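PDB 5YVD: Nsp15 from Middle East respiratory syndrome-related coronavirus, which cleaves RNA as a coronavirus endoribonuclease of the EndoU family, probably on the 3' side of uridylates, and assembles as a hexamer. Local coordinates for residues 68-73 with 269-274; 147-152 with 172-177; 189-194 with 319-324. All coordinates share one frame; numbering follows the deposited sequence.

Interaction 1 (68-73 with 269-274); sequences DFKLLH and SSTIHN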
# COMPACT_ATOMS: atom_id res chain seq x y z
N ASP A 68 11.09 29.21 15.91
CA ASP A 68 10.98 28.49 14.64
C ASP A 68 11.90 27.27 14.66
O ASP A 68 12.96 27.28 15.31
CB ASP A 68 11.28 29.42 13.45
CG ASP A 68 10.94 28.77 12.09
OD1 ASP A 68 10.25 27.72 12.08
OD2 ASP A 68 11.37 29.33 11.05
N PHE A 69 11.51 26.22 13.96
CA PHE A 69 12.19 24.93 14.07
C PHE A 69 13.70 24.99 13.90
O PHE A 69 14.42 24.30 14.63
CB PHE A 69 11.61 23.93 13.07
CG PHE A 69 10.14 23.71 13.25
CD1 PHE A 69 9.67 22.96 14.30
CD2 PHE A 69 9.23 24.30 12.40
CE1 PHE A 69 8.33 22.78 14.49
CE2 PHE A 69 7.88 24.12 12.58
CZ PHE A 69 7.42 23.36 13.63
N LYS A 70 14.17 25.79 12.95
CA LYS A 70 15.60 25.86 12.67
C LYS A 70 16.40 26.29 13.91
O LYS A 70 17.58 25.95 14.03
CB LYS A 70 15.89 26.83 11.51
CG LYS A 70 15.79 28.29 11.89
CD LYS A 70 15.49 29.24 10.75
CE LYS A 70 15.03 30.58 11.31
NZ LYS A 70 14.81 31.60 10.25
N LEU A 71 15.79 27.05 14.82
CA LEU A 71 16.48 27.38 16.05
C LEU A 71 16.58 26.13 16.95
O LEU A 71 17.62 25.84 17.55
CB LEU A 71 15.77 28.52 16.78
CG LEU A 71 15.68 29.87 16.05
CD1 LEU A 71 15.23 30.95 17.02
CD2 LEU A 71 16.97 30.30 15.38
N LEU A 72 15.51 25.36 17.01
CA LEU A 72 15.53 24.16 17.82
C LEU A 72 16.59 23.24 17.28
O LEU A 72 17.43 22.77 18.03
CB LEU A 72 14.17 23.49 17.83
CG LEU A 72 13.00 24.40 18.24
CD1 LEU A 72 11.75 23.54 18.43
CD2 LEU A 72 13.28 25.23 19.50
N HIS A 73 16.57 23.02 15.97
CA HIS A 73 17.59 22.19 15.30
C HIS A 73 19.02 22.67 15.53
O HIS A 73 19.91 21.87 15.75
CB HIS A 73 17.27 22.11 13.80
CG HIS A 73 18.36 21.49 12.97
ND1 HIS A 73 18.76 20.18 13.12
CD2 HIS A 73 19.09 22.00 11.95
CE1 HIS A 73 19.70 19.91 12.23
NE2 HIS A 73 19.92 21.00 11.51
N SER A 269 12.09 24.42 7.65
CA SER A 269 12.78 25.52 8.31
C SER A 269 14.26 25.22 8.50
O SER A 269 14.61 24.17 9.04
CB SER A 269 12.16 25.82 9.65
OG SER A 269 12.85 26.85 10.33
N SER A 270 15.10 26.14 8.03
CA SER A 270 16.54 25.98 8.03
C SER A 270 17.23 27.33 7.78
O SER A 270 16.74 28.17 7.01
CB SER A 270 16.95 24.95 6.96
OG SER A 270 18.36 24.81 6.86
N THR A 271 18.36 27.53 8.44
CA THR A 271 19.12 28.76 8.29
C THR A 271 19.55 28.97 6.85
O THR A 271 19.53 30.12 6.38
CB THR A 271 20.34 28.80 9.22
OG1 THR A 271 19.88 28.84 10.57
CG2 THR A 271 21.14 30.03 8.99
N ILE A 272 19.91 27.87 6.17
CA ILE A 272 20.20 27.86 4.72
C ILE A 272 19.25 26.96 3.93
O ILE A 272 18.98 25.82 4.30
CB ILE A 272 21.60 27.32 4.40
CG1 ILE A 272 22.68 28.05 5.21
CG2 ILE A 272 21.89 27.38 2.91
CD1 ILE A 272 23.83 27.14 5.62
N HIS A 273 18.80 27.48 2.81
CA HIS A 273 17.96 26.77 1.89
C HIS A 273 18.68 26.63 0.54
O HIS A 273 19.35 27.56 0.07
CB HIS A 273 16.65 27.53 1.69
CG HIS A 273 15.73 27.49 2.87
ND1 HIS A 273 14.60 26.70 2.91
CD2 HIS A 273 15.77 28.12 4.06
CE1 HIS A 273 13.98 26.86 4.06
NE2 HIS A 273 14.67 27.72 4.78
N ASN A 274 18.52 25.46 -0.10
CA ASN A 274 19.15 25.18 -1.38
C ASN A 274 18.11 25.00 -2.44
O ASN A 274 17.23 24.18 -2.28
CB ASN A 274 19.98 23.90 -1.29
CG ASN A 274 21.26 24.06 -0.49
OD1 ASN A 274 21.75 25.17 -0.27
ND2 ASN A 274 21.83 22.94 -0.05
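Lys-70, in the opening turn of helix 69-74, and Ser-270, in the loop leading into strand 273-279, bring their backbones to within 4.7 Å, measured CA to CA. The loop meets the helix at its N-terminal end, where backbone N-H groups are not yet used by the helix itself, and Ser-269 exploits this. Its OG, carried anti to its own backbone N (chi1 178°), accepts a hydrogen bond from Lys-70 N at 3.1 Å, with an N-H...O angle of 144°. Ser-269 OG also lies 3.0 Å from Asp-68 OD2, while Ser-269 CB comes to the edge of the Phe-69 ring. Asp-68 sits at the N-cap position, but its side chain does not cap the helix; OD1 bonds to the next residue, Phe-69 N, at 2.7 Å, and OD2 is bound by Ser-194 OG. Lys-70 CB lies 3.6 Å from Ser-270 N. With CG between backbone N and carbonyl carbon (chi1 76°), the lysine packs CG and CD against Ser-269 OG, then runs extended, carrying NZ away to Ser-194, Thr-192 and Tyr-153. On the loop, Ser-270 OG donates to Ile-272 O at 2.8 Å, tying the turn to itself. This buried contact joins a helix of the middle domain to the endoribonuclease domain: Phe-69 packs edge-to-face with Tyr-155 of strand 153-156, whereas His-273 lies in the central strand of the sheet 260-263, 273-279 and 285-291, bonded through its backbone to Val-291.

Interaction 2 (147-152 with 172-177); sequences CMVGPD and KFYLYK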
# COMPACT_ATOMS: atom_id res chain seq x y z
N CYS A 147 21.33 33.75 28.86
CA CYS A 147 20.12 33.65 28.07
C CYS A 147 20.30 34.10 26.64
O CYS A 147 20.72 35.21 26.40
CB CYS A 147 19.04 34.50 28.73
SG CYS A 147 17.66 34.90 27.65
N MET A 148 19.96 33.23 25.70
CA MET A 148 19.80 33.61 24.31
C MET A 148 18.40 34.23 24.11
O MET A 148 17.39 33.61 24.42
CB MET A 148 19.92 32.39 23.42
CG MET A 148 21.16 31.54 23.63
SD MET A 148 20.89 29.81 23.19
CE MET A 148 22.61 29.40 22.88
N VAL A 149 18.34 35.45 23.60
CA VAL A 149 17.08 36.13 23.39
C VAL A 149 16.71 36.00 21.95
O VAL A 149 17.41 36.52 21.08
CB VAL A 149 17.18 37.63 23.70
CG1 VAL A 149 15.83 38.32 23.43
CG2 VAL A 149 17.63 37.83 25.14
N GLY A 150 15.59 35.34 21.68
CA GLY A 150 15.19 35.06 20.31
C GLY A 150 14.87 36.29 19.48
O GLY A 150 14.92 37.41 19.97
N PRO A 151 14.53 36.08 18.21
CA PRO A 151 14.24 37.16 17.25
C PRO A 151 12.84 37.75 17.37
O PRO A 151 12.05 37.30 18.18
CB PRO A 151 14.41 36.46 15.89
CG PRO A 151 14.06 35.03 16.16
CD PRO A 151 14.48 34.74 17.57
N ASP A 152 12.53 38.76 16.56
CA ASP A 152 11.22 39.43 16.63
C ASP A 152 10.12 38.71 15.83
O ASP A 152 9.22 39.35 15.27
CB ASP A 152 11.33 40.87 16.15
CG ASP A 152 12.20 41.72 17.04
OD1 ASP A 152 12.24 41.45 18.26
OD2 ASP A 152 12.82 42.67 16.52
N LYS A 172 8.56 36.90 21.71
CA LYS A 172 9.93 37.04 22.20
C LYS A 172 10.20 35.90 23.18
O LYS A 172 9.65 35.87 24.30
CB LYS A 172 10.14 38.41 22.86
CG LYS A 172 11.58 38.63 23.35
CD LYS A 172 12.39 39.57 22.49
CE LYS A 172 12.38 39.23 21.01
NZ LYS A 172 13.35 40.12 20.34
N PHE A 173 11.05 34.97 22.75
CA PHE A 173 11.36 33.83 23.60
C PHE A 173 12.75 33.97 24.19
O PHE A 173 13.65 34.51 23.56
CB PHE A 173 11.18 32.50 22.85
CG PHE A 173 9.73 32.14 22.64
CD1 PHE A 173 9.09 32.45 21.43
CD2 PHE A 173 9.00 31.54 23.65
CE1 PHE A 173 7.75 32.14 21.23
CE2 PHE A 173 7.66 31.22 23.46
CZ PHE A 173 7.03 31.52 22.26
N TYR A 174 12.87 33.53 25.44
CA TYR A 174 14.11 33.53 26.16
C TYR A 174 14.45 32.05 26.26
O TYR A 174 13.67 31.24 26.76
CB TYR A 174 13.96 34.22 27.53
CG TYR A 174 13.50 35.65 27.38
CD1 TYR A 174 14.39 36.67 27.08
CD2 TYR A 174 12.14 35.99 27.50
CE1 TYR A 174 13.96 37.99 26.93
CE2 TYR A 174 11.71 37.31 27.35
CZ TYR A 174 12.63 38.30 27.06
OH TYR A 174 12.22 39.61 26.90
N LEU A 175 15.62 31.74 25.73
CA LEU A 175 16.02 30.40 25.38
C LEU A 175 17.24 30.00 26.16
O LEU A 175 18.26 30.71 26.13
CB LEU A 175 16.37 30.38 23.90
CG LEU A 175 15.15 30.57 23.00
CD1 LEU A 175 15.56 31.23 21.70
CD2 LEU A 175 14.45 29.24 22.74
N TYR A 176 17.17 28.87 26.86
CA TYR A 176 18.29 28.44 27.71
C TYR A 176 18.77 27.09 27.26
O TYR A 176 18.02 26.28 26.75
CB TYR A 176 17.87 28.40 29.18
CG TYR A 176 17.35 29.73 29.66
CD1 TYR A 176 18.15 30.58 30.41
CD2 TYR A 176 16.08 30.17 29.34
CE1 TYR A 176 17.71 31.82 30.83
CE2 TYR A 176 15.62 31.41 29.76
CZ TYR A 176 16.44 32.24 30.52
OH TYR A 176 16.02 33.47 30.97
N LYS A 177 20.06 26.87 27.42
CA LYS A 177 20.62 25.57 27.13
C LYS A 177 21.53 25.16 28.26
O LYS A 177 22.29 25.98 28.79
CB LYS A 177 21.38 25.59 25.80
CG LYS A 177 21.89 24.23 25.40
CD LYS A 177 22.35 24.19 23.97
CE LYS A 177 22.66 22.77 23.53
NZ LYS A 177 23.57 22.73 22.36
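Met-148 and Leu-175 form an antiparallel hydrogen-bonded pair in which each backbone both gives and receives: Leu-175 N donates to Met-148 O at 2.9 Å, and Met-148 N to Leu-175 O at 3.1 Å. Further along, Gly-150 N reaches Phe-173 O in a nearly straight bond of 2.8 Å (N-H...O 167°). Beyond it, Lys-172 bends at chi2 and chi3 and brings its tip to segment 147-152, alongside the Asp-152 side chain, where NZ makes a salt bridge of 2.7 Å with Asp-152 OD1, approached nearly along its C-O bond, and a weak hydrogen bond to Gly-150 O. The lysine's CD meanwhile rests on Val-149 CG1. These bonds fasten strand 148-149 as an outermost strand of the mixed five-stranded sheet of the middle domain, next to strand 174-178. On the face carrying Val-149 and Tyr-174, the valine lies beside the tyrosine and brings CG2 to the ring edge, 4.0 Å from CD1. Cys-147 SG sits at that edge too, in a sulfur-aromatic contact, and also stands oblique to the Tyr-176 ring, 4.7 Å from its centroid; CB of the cysteine touches Tyr-176 CE1. On the other face, Met-148 CB and Leu-175 CB meet at 4.1 Å. Behind this first shell, Tyr-176 OH is bound to Ile-142 N, while Leu-175 and Tyr-176 pack on Ile-137 and Phe-136 of strand 134-138.

Interaction 3 (189-194 with 319-324); sequences CIYTQS and IDLTMI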
# COMPACT_ATOMS: atom_id res chain seq x y z
N CYS A 189 24.45 37.36 18.15
CA CYS A 189 24.02 36.60 17.00
C CYS A 189 23.01 37.35 16.13
O CYS A 189 22.18 38.14 16.60
CB CYS A 189 23.51 35.27 17.57
SG CYS A 189 22.15 34.41 16.81
N ILE A 190 23.13 37.14 14.83
CA ILE A 190 22.24 37.72 13.84
C ILE A 190 21.12 36.67 13.63
O ILE A 190 21.33 35.49 13.94
CB ILE A 190 23.09 38.07 12.56
CG1 ILE A 190 23.49 39.55 12.60
CG2 ILE A 190 22.41 37.77 11.23
CD1 ILE A 190 22.32 40.51 12.64
N TYR A 191 19.93 37.08 13.18
CA TYR A 191 18.89 36.08 12.85
C TYR A 191 18.37 36.13 11.42
O TYR A 191 18.01 37.20 10.93
CB TYR A 191 17.71 36.23 13.79
CG TYR A 191 17.94 35.71 15.16
CD1 TYR A 191 17.95 34.33 15.41
CD2 TYR A 191 18.13 36.58 16.23
CE1 TYR A 191 18.16 33.83 16.69
CE2 TYR A 191 18.34 36.10 17.51
CZ TYR A 191 18.35 34.72 17.75
OH TYR A 191 18.55 34.25 19.03
N THR A 192 18.29 34.98 10.77
CA THR A 192 17.55 34.85 9.51
C THR A 192 16.11 35.13 9.83
O THR A 192 15.74 35.12 10.99
CB THR A 192 17.68 33.44 8.91
OG1 THR A 192 17.33 32.46 9.89
CG2 THR A 192 19.10 33.19 8.44
N GLN A 193 15.28 35.38 8.83
CA GLN A 193 13.94 35.97 9.11
C GLN A 193 12.75 35.12 8.72
O GLN A 193 11.63 35.57 8.84
CB GLN A 193 13.82 37.33 8.42
CG GLN A 193 14.80 38.35 8.92
CD GLN A 193 14.45 38.84 10.29
OE1 GLN A 193 13.29 39.05 10.61
NE2 GLN A 193 15.46 39.04 11.11
N SER A 194 13.00 33.92 8.21
CA SER A 194 11.94 32.95 7.97
C SER A 194 10.86 33.44 6.98
O SER A 194 9.70 33.08 7.11
CB SER A 194 11.28 32.56 9.32
OG SER A 194 12.23 32.03 10.25
N ILE A 319 25.02 33.33 13.49
CA ILE A 319 23.67 33.49 12.98
C ILE A 319 22.77 32.37 13.48
O ILE A 319 23.20 31.21 13.53
CB ILE A 319 23.63 33.38 11.45
CG1 ILE A 319 24.50 34.46 10.80
CG2 ILE A 319 22.20 33.50 10.94
CD1 ILE A 319 24.69 34.28 9.31
N ASP A 320 21.53 32.68 13.82
CA ASP A 320 20.57 31.63 14.16
C ASP A 320 21.16 30.65 15.20
O ASP A 320 20.96 29.42 15.13
CB ASP A 320 20.12 30.87 12.88
CG ASP A 320 19.13 31.67 12.01
OD1 ASP A 320 18.78 32.81 12.35
OD2 ASP A 320 18.68 31.16 10.97
N LEU A 321 21.90 31.21 16.16
CA LEU A 321 22.44 30.47 17.30
C LEU A 321 23.55 29.44 16.98
O LEU A 321 23.99 28.76 17.90
CB LEU A 321 21.30 29.83 18.11
CG LEU A 321 20.16 30.79 18.51
CD1 LEU A 321 19.00 30.07 19.18
CD2 LEU A 321 20.64 31.91 19.43
N THR A 322 24.00 29.36 15.72
CA THR A 322 25.19 28.56 15.30
C THR A 322 26.24 29.47 14.67
O THR A 322 26.07 30.70 14.63
CB THR A 322 24.84 27.54 14.19
OG1 THR A 322 23.42 27.43 14.06
CG2 THR A 322 25.47 26.17 14.47
N MET A 323 27.31 28.87 14.17
CA MET A 323 28.26 29.58 13.32
C MET A 323 27.91 29.27 11.90
O MET A 323 27.72 28.10 11.59
CB MET A 323 29.72 29.15 13.61
CG MET A 323 30.75 30.18 13.17
SD MET A 323 30.72 31.71 14.16
CE MET A 323 31.99 31.37 15.38
N ILE A 324 27.83 30.29 11.04
CA ILE A 324 27.61 30.09 9.59
C ILE A 324 28.77 30.60 8.74
O ILE A 324 29.24 31.73 8.93
CB ILE A 324 26.31 30.77 9.08
CG1 ILE A 324 25.09 30.26 9.87
CG2 ILE A 324 26.10 30.52 7.57
CD1 ILE A 324 24.70 28.82 9.59
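Asp-320 OD1 accepts the backbone N-H of Thr-192 N at 2.7 Å, the shortest sound polar bond between the two segments; the proton arrives on the syn side of the carboxylate, with N 28° out of its plane. Since Asp-320 N also donates to Ile-190 O at 2.8 Å, one residue holds the loop 189-194 at two points, through its side chain and through its backbone. Ile-190 O has a further neighbour in Ile-319 CA, 3.2 Å away in a C-H...O contact. A third bond uses sulfur as acceptor: Leu-321 N points at Cys-189 SG over 3.3 Å, with an N-H...S angle of 156°. These donors are presented by a type I' turn from Ile-319 to Thr-322, the tight connection of a beta hairpin, closed by backbone bonds between its first and last residues. Asp-320 and Leu-321 occupy its corners with positive phi, as a type I' turn requires, and the N-H groups of both meet the loop. Around this polar seam, Tyr-191 places CD1, at the edge of its ring, 3.5 Å from Asp-320 OD1, the ring and carboxylate planes being 34° apart. Its OH meets Leu-321 CD2 and is hydrogen-bonded to Val-149 O. Leu-321 CD2 also touches Cys-189 SG at 3.9 Å, and that sulfur lies over one face of the tyrosine ring near the rim. Ile-190 CG2 and Ile-319 CG1 pack at 3.9 Å beyond the backbone bridge. The turn links strands 312-319 and 322-331 of the endoribonuclease domain. Asp-320 OD2 is held by Thr-271, ahead of strand 273-279; Tyr-191 and Asp-320 rest on Leu-71 of helix 69-74, and Thr-192 O receives Tyr-153 OH from strand 153-156.

In the fold
The three contacts cluster where the middle and endoribonuclease domains meet. Interaction 2 closes first along the chain, within the long span bridged by interaction 1; interaction 3 begins after it and alternates with interaction 1, so that segment 189-194 precedes 269-274 and 319-324 follows it. The centres of interactions 1 and 3 are about 9 Å apart, joined by Lys-70 to Ser-194 and Thr-271 to Asp-320. Interaction 2 lies about 15 Å from interaction 1 and 12 Å from interaction 3, measured between centres. Leu-71 reaches it through Pro-151, and Tyr-191 through Val-149. Interaction 1 spans the two domains, and interactions 2 and 3, one within each, pack against it and each other, consistent with a fixed domain placement.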